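Local atomic coordinates of extracellular solute-binding protein, family 5 (Chelativorans sp., PDB entry 6WM6), a protein that binds EDTA and other aminopolycarboxylates in the periplasm, probably handing them to an ABC transporter for uptake. Residues Leu78-Ser83 and Pro215-Gly220; Pro221-Ser226 and Pro237-Tyr242; Trp61-Ala66 and Phe187-Pro192; Arg74-Pro79 and Leu252-Ile257. All blocks are in the same frame, centred on the assembly; numbering follows the deposited sequence.

Contact 1: residues Leu78-Ser83 and Pro215-Gly220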
loop_
_atom_site.group_PDB
_atom_site.type_symbol
_atom_site.label_atom_id
_atom_site.label_comp_id
_atom_site.label_asym_id
_atom_site.label_seq_id
_atom_site.Cartn_x
_atom_site.Cartn_y
_atom_site.Cartn_z
ATOM N N LEU A 78 -7.290 -5.039 -11.573
ATOM C CA LEU A 78 -7.507 -3.670 -12.053
ATOM C C LEU A 78 -8.009 -3.602 -13.491
ATOM O O LEU A 78 -8.847 -2.720 -13.780
ATOM C CB LEU A 78 -6.258 -2.797 -11.852
ATOM C CG LEU A 78 -6.156 -2.122 -10.497
ATOM C CD1 LEU A 78 -4.744 -1.583 -10.317
ATOM C CD2 LEU A 78 -7.189 -1.019 -10.302
ATOM N N PRO A 79 -7.581 -4.469 -14.413
ATOM C CA PRO A 79 -8.093 -4.395 -15.795
ATOM C C PRO A 79 -9.535 -4.811 -15.962
ATOM O O PRO A 79 -10.086 -4.564 -17.039
ATOM C CB PRO A 79 -7.164 -5.335 -16.572
ATOM C CG PRO A 79 -5.910 -5.392 -15.729
ATOM C CD PRO A 79 -6.429 -5.367 -14.306
ATOM N N ILE A 80 -10.155 -5.433 -14.958
ATOM C CA ILE A 80 -11.527 -5.905 -15.073
ATOM C C ILE A 80 -12.497 -5.203 -14.132
ATOM O O ILE A 80 -13.719 -5.281 -14.346
ATOM C CB ILE A 80 -11.629 -7.435 -14.920
ATOM C CG1 ILE A 80 -11.603 -7.858 -13.463
ATOM C CG2 ILE A 80 -10.517 -8.126 -15.697
ATOM C CD1 ILE A 80 -11.894 -9.339 -13.255
ATOM N N VAL A 81 -12.034 -4.530 -13.094
ATOM C CA VAL A 81 -12.899 -3.960 -12.060
ATOM C C VAL A 81 -12.996 -2.454 -12.288
ATOM O O VAL A 81 -11.953 -1.784 -12.358
ATOM C CB VAL A 81 -12.329 -4.263 -10.669
ATOM C CG1 VAL A 81 -13.119 -3.505 -9.601
ATOM C CG2 VAL A 81 -12.353 -5.737 -10.381
ATOM N N PRO A 82 -14.195 -1.884 -12.401
ATOM C CA PRO A 82 -14.301 -0.426 -12.551
ATOM C C PRO A 82 -14.192 0.268 -11.203
ATOM O O PRO A 82 -14.564 -0.284 -10.164
ATOM C CB PRO A 82 -15.693 -0.231 -13.172
ATOM C CG PRO A 82 -16.448 -1.463 -12.876
ATOM C CD PRO A 82 -15.501 -2.560 -12.512
ATOM N N SER A 83 -13.657 1.493 -11.235
ATOM C CA SER A 83 -13.351 2.275 -10.043
ATOM C C SER A 83 -13.970 3.659 -10.182
ATOM O O SER A 83 -13.885 4.275 -11.244
ATOM C CB SER A 83 -11.825 2.459 -9.856
ATOM O OG SER A 83 -11.147 1.204 -9.827
ATOM N N PRO A 215 -12.976 -14.797 -12.420
ATOM C CA PRO A 215 -14.086 -13.958 -12.898
ATOM C C PRO A 215 -14.289 -14.138 -14.394
ATOM O O PRO A 215 -13.336 -14.034 -15.171
ATOM C CB PRO A 215 -13.638 -12.533 -12.548
ATOM C CG PRO A 215 -12.128 -12.634 -12.376
ATOM C CD PRO A 215 -11.866 -14.005 -11.858
ATOM N N ALA A 216 -15.540 -14.376 -14.789
ATOM C CA ALA A 216 -15.927 -14.450 -16.191
ATOM C C ALA A 216 -16.395 -13.105 -16.733
ATOM O O ALA A 216 -16.503 -12.937 -17.950
ATOM C CB ALA A 216 -17.036 -15.490 -16.375
ATOM N N TRP A 217 -16.613 -12.139 -15.857
ATOM C CA TRP A 217 -17.174 -10.833 -16.169
ATOM C C TRP A 217 -16.082 -9.770 -16.156
ATOM O O TRP A 217 -14.968 -9.980 -15.682
ATOM C CB TRP A 217 -18.231 -10.494 -15.090
ATOM C CG TRP A 217 -17.690 -10.704 -13.698
ATOM C CD1 TRP A 217 -17.853 -11.825 -12.928
ATOM C CD2 TRP A 217 -16.858 -9.820 -12.945
ATOM N NE1 TRP A 217 -17.180 -11.683 -11.745
ATOM C CE2 TRP A 217 -16.566 -10.460 -11.716
ATOM C CE3 TRP A 217 -16.352 -8.536 -13.169
ATOM C CZ2 TRP A 217 -15.770 -9.859 -10.732
ATOM C CZ3 TRP A 217 -15.554 -7.943 -12.175
ATOM C CH2 TRP A 217 -15.286 -8.612 -10.983
ATOM N N SER A 218 -16.437 -8.597 -16.679
ATOM C CA SER A 218 -15.551 -7.452 -16.613
ATOM C C SER A 218 -16.344 -6.167 -16.755
ATOM O O SER A 218 -17.357 -6.125 -17.451
ATOM C CB SER A 218 -14.519 -7.510 -17.750
ATOM O OG SER A 218 -13.761 -6.316 -17.762
ATOM N N GLY A 219 -15.861 -5.111 -16.094
ATOM C CA GLY A 219 -16.321 -3.758 -16.337
ATOM C C GLY A 219 -15.195 -2.855 -16.797
ATOM O O GLY A 219 -15.278 -1.620 -16.679
ATOM N N GLY A 220 -14.119 -3.471 -17.298
ATOM C CA GLY A 220 -12.918 -2.759 -17.695
ATOM C C GLY A 220 -12.487 -3.109 -19.100
ATOM O O GLY A 220 -13.214 -3.768 -19.854
#

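Contact 2: residues Pro221-Ser226 and Pro237-Tyr242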
loop_
_atom_site.group_PDB
_atom_site.type_symbol
_atom_site.label_atom_id
_atom_site.label_comp_id
_atom_site.label_asym_id
_atom_site.label_seq_id
_atom_site.Cartn_x
_atom_site.Cartn_y
_atom_site.Cartn_z
ATOM N N PRO A 221 -11.267 -2.721 -19.467
ATOM C CA PRO A 221 -10.816 -2.906 -20.858
ATOM C C PRO A 221 -10.513 -4.346 -21.219
ATOM O O PRO A 221 -10.558 -4.677 -22.408
ATOM C CB PRO A 221 -9.558 -2.012 -20.945
ATOM C CG PRO A 221 -9.094 -1.897 -19.513
ATOM C CD PRO A 221 -10.368 -1.827 -18.708
ATOM N N TYR A 222 -10.213 -5.190 -20.233
ATOM C CA TYR A 222 -9.832 -6.578 -20.459
ATOM C C TYR A 222 -10.738 -7.511 -19.657
ATOM O O TYR A 222 -11.451 -7.073 -18.749
ATOM C CB TYR A 222 -8.340 -6.794 -20.098
ATOM C CG TYR A 222 -7.395 -6.132 -21.096
ATOM C CD1 TYR A 222 -7.063 -6.753 -22.277
ATOM C CD2 TYR A 222 -6.854 -4.888 -20.838
ATOM C CE1 TYR A 222 -6.238 -6.160 -23.192
ATOM C CE2 TYR A 222 -6.002 -4.279 -21.743
ATOM C CZ TYR A 222 -5.707 -4.921 -22.922
ATOM O OH TYR A 222 -4.884 -4.336 -23.872
ATOM N N MET A 223 -10.711 -8.790 -20.009
ATOM C CA MET A 223 -11.451 -9.810 -19.280
ATOM C C MET A 223 -10.650 -11.097 -19.312
ATOM O O MET A 223 -9.867 -11.312 -20.226
ATOM C CB MET A 223 -12.849 -9.991 -19.884
ATOM C CG MET A 223 -12.872 -10.583 -21.288
ATOM S SD MET A 223 -14.493 -10.393 -22.073
ATOM C CE MET A 223 -15.598 -11.111 -20.873
ATOM N N VAL A 224 -10.867 -11.960 -18.326
ATOM C CA VAL A 224 -10.090 -13.194 -18.231
ATOM C C VAL A 224 -10.562 -14.199 -19.274
ATOM O O VAL A 224 -11.759 -14.535 -19.350
ATOM C CB VAL A 224 -10.171 -13.772 -16.811
ATOM C CG1 VAL A 224 -9.376 -15.098 -16.732
ATOM C CG2 VAL A 224 -9.641 -12.797 -15.806
ATOM N N GLU A 225 -9.628 -14.677 -20.085
ATOM C CA GLU A 225 -9.836 -15.793 -20.999
ATOM C C GLU A 225 -9.549 -17.135 -20.332
ATOM O O GLU A 225 -10.306 -18.091 -20.546
ATOM C CB GLU A 225 -8.958 -15.627 -22.242
ATOM C CG GLU A 225 -9.120 -16.736 -23.279
ATOM C CD GLU A 225 -8.202 -16.558 -24.475
ATOM O OE1 GLU A 225 -6.970 -16.703 -24.321
ATOM O OE2 GLU A 225 -8.711 -16.253 -25.581
ATOM N N SER A 226 -8.467 -17.238 -19.558
ATOM C CA SER A 226 -8.123 -18.477 -18.891
ATOM C C SER A 226 -7.224 -18.203 -17.697
ATOM O O SER A 226 -6.568 -17.157 -17.603
ATOM C CB SER A 226 -7.411 -19.459 -19.834
ATOM O OG SER A 226 -6.156 -18.933 -20.239
ATOM N N PRO A 237 -9.233 -8.555 -24.750
ATOM C CA PRO A 237 -10.109 -7.370 -24.724
ATOM C C PRO A 237 -11.534 -7.728 -24.333
ATOM O O PRO A 237 -12.069 -8.770 -24.722
ATOM C CB PRO A 237 -10.064 -6.847 -26.155
ATOM C CG PRO A 237 -8.731 -7.318 -26.664
ATOM C CD PRO A 237 -8.503 -8.666 -26.038
ATOM N N ASN A 238 -12.138 -6.845 -23.568
ATOM C CA ASN A 238 -13.577 -6.854 -23.326
ATOM C C ASN A 238 -14.247 -6.178 -24.517
ATOM O O ASN A 238 -14.086 -4.963 -24.695
ATOM C CB ASN A 238 -13.842 -6.114 -22.019
ATOM C CG ASN A 238 -15.311 -5.865 -21.762
ATOM O OD1 ASN A 238 -16.193 -6.339 -22.514
ATOM N ND2 ASN A 238 -15.594 -5.146 -20.692
ATOM N N PRO A 239 -14.989 -6.925 -25.351
ATOM C CA PRO A 239 -15.585 -6.319 -26.541
ATOM C C PRO A 239 -16.588 -5.225 -26.247
ATOM O O PRO A 239 -16.905 -4.435 -27.150
ATOM C CB PRO A 239 -16.277 -7.495 -27.247
ATOM C CG PRO A 239 -15.821 -8.721 -26.581
ATOM C CD PRO A 239 -15.241 -8.368 -25.242
ATOM N N LYS A 240 -17.104 -5.160 -25.021
ATOM C CA LYS A 240 -18.052 -4.132 -24.622
ATOM C C LYS A 240 -17.396 -3.030 -23.780
ATOM O O LYS A 240 -18.095 -2.240 -23.146
ATOM C CB LYS A 240 -19.235 -4.749 -23.891
ATOM C CG LYS A 240 -20.061 -5.700 -24.752
ATOM C CD LYS A 240 -21.403 -5.997 -24.100
ATOM C CE LYS A 240 -22.215 -7.042 -24.862
ATOM N NZ LYS A 240 -22.565 -6.589 -26.233
ATOM N N TRP A 241 -16.064 -2.945 -23.770
ATOM C CA TRP A 241 -15.420 -1.832 -23.096
ATOM C C TRP A 241 -15.943 -0.504 -23.637
ATOM O O TRP A 241 -16.028 -0.295 -24.850
ATOM C CB TRP A 241 -13.898 -1.929 -23.287
ATOM C CG TRP A 241 -13.096 -0.743 -22.819
ATOM C CD1 TRP A 241 -12.188 -0.050 -23.567
ATOM C CD2 TRP A 241 -13.095 -0.128 -21.516
ATOM N NE1 TRP A 241 -11.628 0.943 -22.821
ATOM C CE2 TRP A 241 -12.147 0.921 -21.550
ATOM C CE3 TRP A 241 -13.790 -0.364 -20.311
ATOM C CZ2 TRP A 241 -11.897 1.742 -20.450
ATOM C CZ3 TRP A 241 -13.543 0.467 -19.230
ATOM C CH2 TRP A 241 -12.597 1.497 -19.307
ATOM N N TYR A 242 -16.231 0.416 -22.716
ATOM C CA TYR A 242 -16.958 1.653 -22.989
ATOM C C TYR A 242 -16.094 2.890 -22.785
ATOM O O TYR A 242 -16.591 4.019 -22.889
ATOM C CB TYR A 242 -18.187 1.737 -22.072
ATOM C CG TYR A 242 -17.825 1.450 -20.630
ATOM C CD1 TYR A 242 -17.376 2.458 -19.795
ATOM C CD2 TYR A 242 -17.857 0.152 -20.116
ATOM C CE1 TYR A 242 -16.994 2.208 -18.511
ATOM C CE2 TYR A 242 -17.463 -0.114 -18.825
ATOM C CZ TYR A 242 -17.018 0.925 -18.012
ATOM O OH TYR A 242 -16.612 0.704 -16.729
#

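Contact 3: residues Trp61-Ala66 and Phe187-Pro192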
loop_
_atom_site.group_PDB
_atom_site.type_symbol
_atom_site.label_atom_id
_atom_site.label_comp_id
_atom_site.label_asym_id
_atom_site.label_seq_id
_atom_site.Cartn_x
_atom_site.Cartn_y
_atom_site.Cartn_z
ATOM N N TRP A 61 -9.793 -13.725 -5.772
ATOM C CA TRP A 61 -9.926 -12.789 -6.862
ATOM C C TRP A 61 -10.591 -11.492 -6.430
ATOM O O TRP A 61 -10.847 -10.636 -7.282
ATOM C CB TRP A 61 -10.732 -13.412 -8.002
ATOM C CG TRP A 61 -10.006 -14.526 -8.655
ATOM C CD1 TRP A 61 -10.026 -15.843 -8.289
ATOM C CD2 TRP A 61 -9.148 -14.424 -9.792
ATOM N NE1 TRP A 61 -9.218 -16.566 -9.132
ATOM C CE2 TRP A 61 -8.666 -15.717 -10.057
ATOM C CE3 TRP A 61 -8.733 -13.365 -10.606
ATOM C CZ2 TRP A 61 -7.793 -15.980 -11.114
ATOM C CZ3 TRP A 61 -7.874 -13.631 -11.647
ATOM C CH2 TRP A 61 -7.410 -14.926 -11.891
ATOM N N ASN A 62 -10.839 -11.327 -5.133
ATOM C CA ASN A 62 -11.593 -10.200 -4.592
ATOM C C ASN A 62 -10.645 -9.357 -3.748
ATOM O O ASN A 62 -10.420 -9.636 -2.565
ATOM C CB ASN A 62 -12.772 -10.741 -3.783
ATOM C CG ASN A 62 -13.595 -9.659 -3.139
ATOM O OD1 ASN A 62 -13.268 -8.456 -3.198
ATOM N ND2 ASN A 62 -14.708 -10.082 -2.508
ATOM N N VAL A 63 -10.106 -8.301 -4.351
ATOM C CA VAL A 63 -9.076 -7.499 -3.687
ATOM C C VAL A 63 -9.599 -6.820 -2.436
ATOM O O VAL A 63 -8.811 -6.415 -1.571
ATOM C CB VAL A 63 -8.468 -6.486 -4.678
ATOM C CG1 VAL A 63 -9.400 -5.322 -4.937
ATOM C CG2 VAL A 63 -7.111 -6.005 -4.166
ATOM N N THR A 64 -10.916 -6.623 -2.333
ATOM C CA THR A 64 -11.515 -5.962 -1.185
ATOM C C THR A 64 -11.663 -6.887 0.011
ATOM O O THR A 64 -11.988 -6.419 1.115
ATOM C CB THR A 64 -12.843 -5.282 -1.516
ATOM O OG1 THR A 64 -13.896 -6.255 -1.640
ATOM C CG2 THR A 64 -12.736 -4.475 -2.813
ATOM N N SER A 65 -11.486 -8.190 -0.173
ATOM C CA SER A 65 -11.626 -9.132 0.932
ATOM C C SER A 65 -10.356 -9.172 1.761
ATOM O O SER A 65 -9.291 -8.727 1.326
ATOM C CB SER A 65 -11.958 -10.536 0.408
ATOM O OG SER A 65 -10.845 -11.149 -0.242
ATOM N N ALA A 66 -10.474 -9.734 2.966
ATOM C CA ALA A 66 -9.305 -9.827 3.838
ATOM C C ALA A 66 -8.186 -10.622 3.178
ATOM O O ALA A 66 -7.016 -10.215 3.219
ATOM C CB ALA A 66 -9.693 -10.455 5.173
ATOM N N PHE A 187 -16.002 3.238 -3.166
ATOM C CA PHE A 187 -16.400 2.670 -4.449
ATOM C C PHE A 187 -15.227 2.603 -5.427
ATOM O O PHE A 187 -15.392 2.792 -6.635
ATOM C CB PHE A 187 -17.596 3.423 -5.044
ATOM C CG PHE A 187 -18.730 3.567 -4.086
ATOM C CD1 PHE A 187 -19.536 2.488 -3.780
ATOM C CD2 PHE A 187 -18.971 4.760 -3.478
ATOM C CE1 PHE A 187 -20.585 2.608 -2.884
ATOM C CE2 PHE A 187 -20.022 4.897 -2.578
ATOM C CZ PHE A 187 -20.810 3.808 -2.277
ATOM N N MET A 188 -14.028 2.299 -4.922
ATOM C CA MET A 188 -12.866 2.178 -5.786
ATOM C C MET A 188 -12.842 0.845 -6.513
ATOM O O MET A 188 -12.057 0.677 -7.460
ATOM C CB MET A 188 -11.567 2.405 -5.016
ATOM C CG MET A 188 -10.358 2.588 -5.935
ATOM S SD MET A 188 -8.858 3.167 -5.128
ATOM C CE MET A 188 -9.312 4.841 -4.739
ATOM N N PHE A 189 -13.644 -0.121 -6.072
ATOM C CA PHE A 189 -13.704 -1.435 -6.690
ATOM C C PHE A 189 -15.164 -1.847 -6.717
ATOM O O PHE A 189 -15.757 -2.087 -5.658
ATOM C CB PHE A 189 -12.876 -2.453 -5.911
ATOM C CG PHE A 189 -11.444 -2.032 -5.717
ATOM C CD1 PHE A 189 -10.514 -2.220 -6.708
ATOM C CD2 PHE A 189 -11.070 -1.436 -4.531
ATOM C CE1 PHE A 189 -9.192 -1.793 -6.517
ATOM C CE2 PHE A 189 -9.745 -1.016 -4.337
ATOM C CZ PHE A 189 -8.830 -1.205 -5.337
ATOM N N LEU A 190 -15.762 -1.908 -7.900
ATOM C CA LEU A 190 -17.156 -2.287 -8.064
ATOM C C LEU A 190 -17.259 -3.666 -8.705
ATOM O O LEU A 190 -16.479 -4.007 -9.596
ATOM C CB LEU A 190 -17.898 -1.260 -8.932
ATOM C CG LEU A 190 -18.052 0.119 -8.305
ATOM C CD1 LEU A 190 -18.587 1.107 -9.318
ATOM C CD2 LEU A 190 -18.983 0.035 -7.105
ATOM N N TYR A 191 -18.247 -4.445 -8.257
ATOM C CA TYR A 191 -18.488 -5.816 -8.679
ATOM C C TYR A 191 -19.894 -5.937 -9.248
ATOM O O TYR A 191 -20.800 -5.176 -8.883
ATOM C CB TYR A 191 -18.253 -6.778 -7.503
ATOM C CG TYR A 191 -16.811 -6.699 -7.053
ATOM C CD1 TYR A 191 -15.836 -7.481 -7.665
ATOM C CD2 TYR A 191 -16.397 -5.794 -6.084
ATOM C CE1 TYR A 191 -14.510 -7.392 -7.310
ATOM C CE2 TYR A 191 -15.053 -5.698 -5.715
ATOM C CZ TYR A 191 -14.122 -6.505 -6.337
ATOM O OH TYR A 191 -12.767 -6.400 -6.006
ATOM N N PRO A 192 -20.125 -6.896 -10.158
ATOM C CA PRO A 192 -21.436 -6.964 -10.828
ATOM C C PRO A 192 -22.533 -7.551 -9.943
ATOM O O PRO A 192 -22.644 -8.782 -9.770
ATOM C CB PRO A 192 -21.152 -7.839 -12.054
ATOM C CG PRO A 192 -20.007 -8.717 -11.609
ATOM C CD PRO A 192 -19.142 -7.806 -10.770
HETATM O O HOH W 1 -10.735 -7.867 -7.224
#

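Contact 4: residues Arg74-Pro79 and Leu252-Ile257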
loop_
_atom_site.group_PDB
_atom_site.type_symbol
_atom_site.label_atom_id
_atom_site.label_comp_id
_atom_site.label_asym_id
_atom_site.label_seq_id
_atom_site.Cartn_x
_atom_site.Cartn_y
_atom_site.Cartn_z
ATOM N N ARG A 74 -4.619 -6.946 -6.709
ATOM C CA ARG A 74 -4.999 -5.620 -7.180
ATOM C C ARG A 74 -4.534 -5.420 -8.615
ATOM O O ARG A 74 -5.298 -4.950 -9.468
ATOM C CB ARG A 74 -4.413 -4.568 -6.232
ATOM C CG ARG A 74 -5.181 -3.269 -6.192
ATOM C CD ARG A 74 -4.683 -2.331 -5.083
ATOM N NE ARG A 74 -4.802 -2.925 -3.756
ATOM C CZ ARG A 74 -3.788 -3.258 -2.968
ATOM N NH1 ARG A 74 -2.541 -3.069 -3.330
ATOM N NH2 ARG A 74 -4.051 -3.806 -1.792
ATOM N N THR A 75 -3.277 -5.763 -8.903
ATOM C CA THR A 75 -2.727 -5.604 -10.249
ATOM C C THR A 75 -3.491 -6.436 -11.273
ATOM O O THR A 75 -3.834 -5.949 -12.356
ATOM C CB THR A 75 -1.240 -5.975 -10.235
ATOM O OG1 THR A 75 -0.540 -4.983 -9.470
ATOM C CG2 THR A 75 -0.634 -6.004 -11.627
ATOM N N VAL A 76 -3.762 -7.694 -10.953
ATOM C CA VAL A 76 -4.376 -8.600 -11.922
ATOM C C VAL A 76 -5.835 -8.264 -12.178
ATOM O O VAL A 76 -6.360 -8.545 -13.255
ATOM C CB VAL A 76 -4.198 -10.049 -11.437
ATOM C CG1 VAL A 76 -5.016 -11.003 -12.261
ATOM C CG2 VAL A 76 -2.726 -10.432 -11.480
ATOM N N THR A 77 -6.539 -7.693 -11.205
ATOM C CA THR A 77 -7.966 -7.402 -11.368
ATOM C C THR A 77 -8.256 -5.946 -11.700
ATOM O O THR A 77 -9.382 -5.651 -12.122
ATOM C CB THR A 77 -8.830 -7.884 -10.183
ATOM O OG1 THR A 77 -8.513 -7.204 -8.960
ATOM C CG2 THR A 77 -8.677 -9.387 -9.977
ATOM N N LEU A 78 -7.290 -5.039 -11.573
ATOM C CA LEU A 78 -7.507 -3.670 -12.053
ATOM C C LEU A 78 -8.009 -3.602 -13.491
ATOM O O LEU A 78 -8.847 -2.720 -13.780
ATOM C CB LEU A 78 -6.258 -2.797 -11.852
ATOM C CG LEU A 78 -6.156 -2.122 -10.497
ATOM C CD1 LEU A 78 -4.744 -1.583 -10.317
ATOM C CD2 LEU A 78 -7.189 -1.019 -10.302
ATOM N N PRO A 79 -7.581 -4.469 -14.413
ATOM C CA PRO A 79 -8.093 -4.395 -15.795
ATOM C C PRO A 79 -9.535 -4.811 -15.962
ATOM O O PRO A 79 -10.086 -4.564 -17.039
ATOM C CB PRO A 79 -7.164 -5.335 -16.572
ATOM C CG PRO A 79 -5.910 -5.392 -15.729
ATOM C CD PRO A 79 -6.429 -5.367 -14.306
ATOM N N LEU A 252 -3.279 -9.670 -22.700
ATOM C CA LEU A 252 -2.518 -9.168 -21.562
ATOM C C LEU A 252 -2.407 -10.333 -20.589
ATOM O O LEU A 252 -3.433 -10.913 -20.187
ATOM C CB LEU A 252 -3.256 -8.001 -20.907
ATOM C CG LEU A 252 -2.662 -7.512 -19.589
ATOM C CD1 LEU A 252 -1.233 -7.025 -19.772
ATOM C CD2 LEU A 252 -3.555 -6.399 -19.025
ATOM N N LYS A 253 -1.186 -10.723 -20.259
ATOM C CA LYS A 253 -0.937 -11.907 -19.461
ATOM C C LYS A 253 -0.192 -11.532 -18.192
ATOM O O LYS A 253 0.676 -10.649 -18.202
ATOM C CB LYS A 253 -0.100 -12.926 -20.258
ATOM C CG LYS A 253 -0.879 -13.559 -21.401
ATOM C CD LYS A 253 0.003 -14.372 -22.326
ATOM C CE LYS A 253 -0.863 -15.097 -23.337
ATOM N NZ LYS A 253 -0.030 -15.825 -24.331
ATOM N N PHE A 254 -0.530 -12.211 -17.091
ATOM C CA PHE A 254 0.205 -12.107 -15.833
ATOM C C PHE A 254 0.803 -13.471 -15.548
ATOM O O PHE A 254 0.064 -14.446 -15.354
ATOM C CB PHE A 254 -0.718 -11.623 -14.724
ATOM C CG PHE A 254 -1.224 -10.232 -14.938
ATOM C CD1 PHE A 254 -0.420 -9.140 -14.642
ATOM C CD2 PHE A 254 -2.485 -10.020 -15.446
ATOM C CE1 PHE A 254 -0.873 -7.856 -14.839
ATOM C CE2 PHE A 254 -2.960 -8.714 -15.636
ATOM C CZ PHE A 254 -2.158 -7.647 -15.342
ATOM N N ARG A 255 2.127 -13.545 -15.581
ATOM C CA ARG A 255 2.855 -14.787 -15.372
ATOM C C ARG A 255 3.309 -14.856 -13.921
ATOM O O ARG A 255 3.966 -13.940 -13.428
ATOM C CB ARG A 255 4.067 -14.819 -16.298
ATOM C CG ARG A 255 4.973 -16.037 -16.115
ATOM C CD ARG A 255 4.432 -17.272 -16.795
ATOM N NE ARG A 255 5.457 -18.321 -16.821
ATOM C CZ ARG A 255 5.474 -19.385 -16.026
ATOM N NH1 ARG A 255 4.515 -19.581 -15.136
ATOM N NH2 ARG A 255 6.462 -20.263 -16.134
ATOM N N ILE A 256 2.961 -15.949 -13.252
ATOM C CA ILE A 256 3.277 -16.117 -11.839
ATOM C C ILE A 256 4.709 -16.626 -11.700
ATOM O O ILE A 256 5.026 -17.719 -12.180
ATOM C CB ILE A 256 2.257 -17.061 -11.179
ATOM C CG1 ILE A 256 0.873 -16.386 -11.214
ATOM C CG2 ILE A 256 2.669 -17.399 -9.756
ATOM C CD1 ILE A 256 -0.284 -17.347 -11.272
ATOM N N ILE A 257 5.553 -15.831 -11.048
ATOM C CA ILE A 257 6.948 -16.172 -10.741
ATOM C C ILE A 257 7.131 -15.847 -9.259
ATOM O O ILE A 257 7.407 -14.693 -8.893
ATOM C CB ILE A 257 7.949 -15.394 -11.601
ATOM C CG1 ILE A 257 7.670 -15.626 -13.085
ATOM C CG2 ILE A 257 9.390 -15.789 -11.260
ATOM C CD1 ILE A 257 8.563 -14.822 -14.016
#

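Contact 1: residues Leu78-Ser83 and Pro215-Gly220
Ile-80 lies against the loop Pro-215 to Gly-220, which joins helix 202-212 to strand 222-228 of a family 5 solute-binding protein and ends in an ST turn. At its start, Pro-215 CG presses on Ile-80 CD1 at 3.4 Å, tighter than usual for two carbons. The Trp-217 ring follows, with Ile-80 CD1 over one face and Val-81 CG2 at its edge, near the plane and 4.2 Å from CH2. Ser-218 carries OG anti to its own N (chi1 173°), which sets the oxygen 3.5 Å from Ile-80 CA while it accepts the N-H of Gly-220 and also bonds Tyr-222 O. Replacing Ser-218 with an alanine would probably leave Gly-220 N and Tyr-222 O without this shared mate and free the turn to shift. Gly-219 N donates almost straight to Ile-80 O (2.8 Å, 169°), tilted 22° from the carbonyl plane, and Pro-82 lies so close that a CB on this glycine would clash. On Gly-220 it would strike Pro-79 O, which lies 3.4 Å from Gly-220 CA.

Contact 2: residues Pro221-Ser226 and Pro237-Tyr242
Pro-221 lies flat on the indole of Trp-241 at the open end of the beta hairpin of strands 222-228 and 232-237, just where the type I turn Asn-238 to Trp-241 follows. This is the tight part. Pro-221 CA sits over the five-membered ring, 3.8 Å from its centroid and 21° off the normal, a CH-pi contact, while Pro-221 CD reaches over the six-membered ring to CZ3 at 4.0 Å. Trp-241 CG stands anti to the backbone N (chi1 171°), which swings the indole back across the proline; NE1 is held by Lys-245 O. An alanine in place of Trp-241 would probably strip Pro-221 of this cover and leave Lys-245 O without its indole donor. Tyr-222 and Pro-237 form a non-hydrogen-bonded pair whose side chains diverge, and the tyrosine OH bonds Leu-249 N. The looser side is that of Met-223, partly exposed, whose SD lies 3.8 Å from CD of the exposed Pro-239. Asn-238 OD1 closes an Asx turn by accepting from Lys-240 N, and Asn-238 N gives a nearly straight bond to Pro-221 O (2.9 Å, 175°), approaching from above the carbonyl plane.

Contact 3: residues Trp61-Ala66 and Phe187-Pro192
Val-63 and Phe-189 cross at about a right angle: CG1 of the valine, set between N and the carbonyl carbon (chi1 75°), comes down over one face of the phenyl ring, 3.8 Å from its centroid and 14° off the normal, a CH-pi contact. Met-188 CG lies over the opposite face. Thr-64 slides past Phe-189 the opposite way, its CG2 3.7 Å from Phe-189 CB, and the same methyl meets the Tyr-191 ring at its edge. Tyr-191 points its hydroxyl toward the type I turn Asn-62 to Ser-65. A water in the ring plane bonds Tyr-191 OH (2.8 Å), donates to Trp-61 O and accepts from Val-63 N, tying the phenol to backbone just before and within the turn. Asn-62 OD1 accepts from Thr-64 OG1 (2.8 Å) and, with Tyr-206 OH, holds the threonine's rotation. The contact joins loop 61-66, between strand 49-54 and helix 71-77, to loop 187-192, between strand 171-176 and helix 193-196; Val-63 rests on helix 71-77, Thr-64 on 131-141, Asn-62 and Tyr-191 on 202-212.

Contact 4: residues Arg74-Pro79 and Leu252-Ile257
Phe-254 extends toward helix 71-77, meeting Val-76 along most of its length and Thr-75 and Pro-79 toward the tip. Its CB starts 4.0 Å from Val-76 CG2. With CG anti to the carbonyl carbon (chi1 -65°), the ring slides beneath the valine, and CG2 settles over one face, 3.8 Å from Phe-254 CG and off-centre toward the rim, 23° from the normal through the centroid, a CH-pi contact. Val-76 CG1 reaches only the CD2 side, at 4.2 Å. This is helix-on-sheet packing: strand 251-256 lies between strands 49-54 and 232-237 of a mixed sheet, and Val-54 and Leu-235 on those neighbours also touch Phe-254. Farther out, CE1 meets Thr-75 CG2 at 3.7 Å, the threonine hydroxyl being turned back to Ala-71 O within the helix. CE2 lies 4.0 Å from Val-76 CA. At the tip, CZ approaches Thr-75 O at 3.8 Å, and Pro-79 CG stands near the ring plane at the edge, 4.4 Å from CZ. Pro-79 CG also crosses to Leu-252 CD2 at 4.2 Å.

How the contacts relate
Contacts 1 and 2 are closest, centres about 8 Å apart, and meet through Gly-219 O with Tyr-242 OH and Gly-220 O with Asn-238 ND2. Contact 3, about 10 Å from contact 1, joins it through Ser-83 OG with Met-188 O and Pro-82 O with Leu-190 N. Contact 4 shares Leu-78 and Pro-79 with contact 1; it and contact 2 both reach the sheet of strands 49-54, 251-256, 232-237 and 222-228. Along the chain contacts 1 and 3 cross, as do 3 and 4, while contact 2 opens after contact 1 closes and is nested inside contact 4. Early and later segments are thus interlocked around helix 71-77 and that sheet.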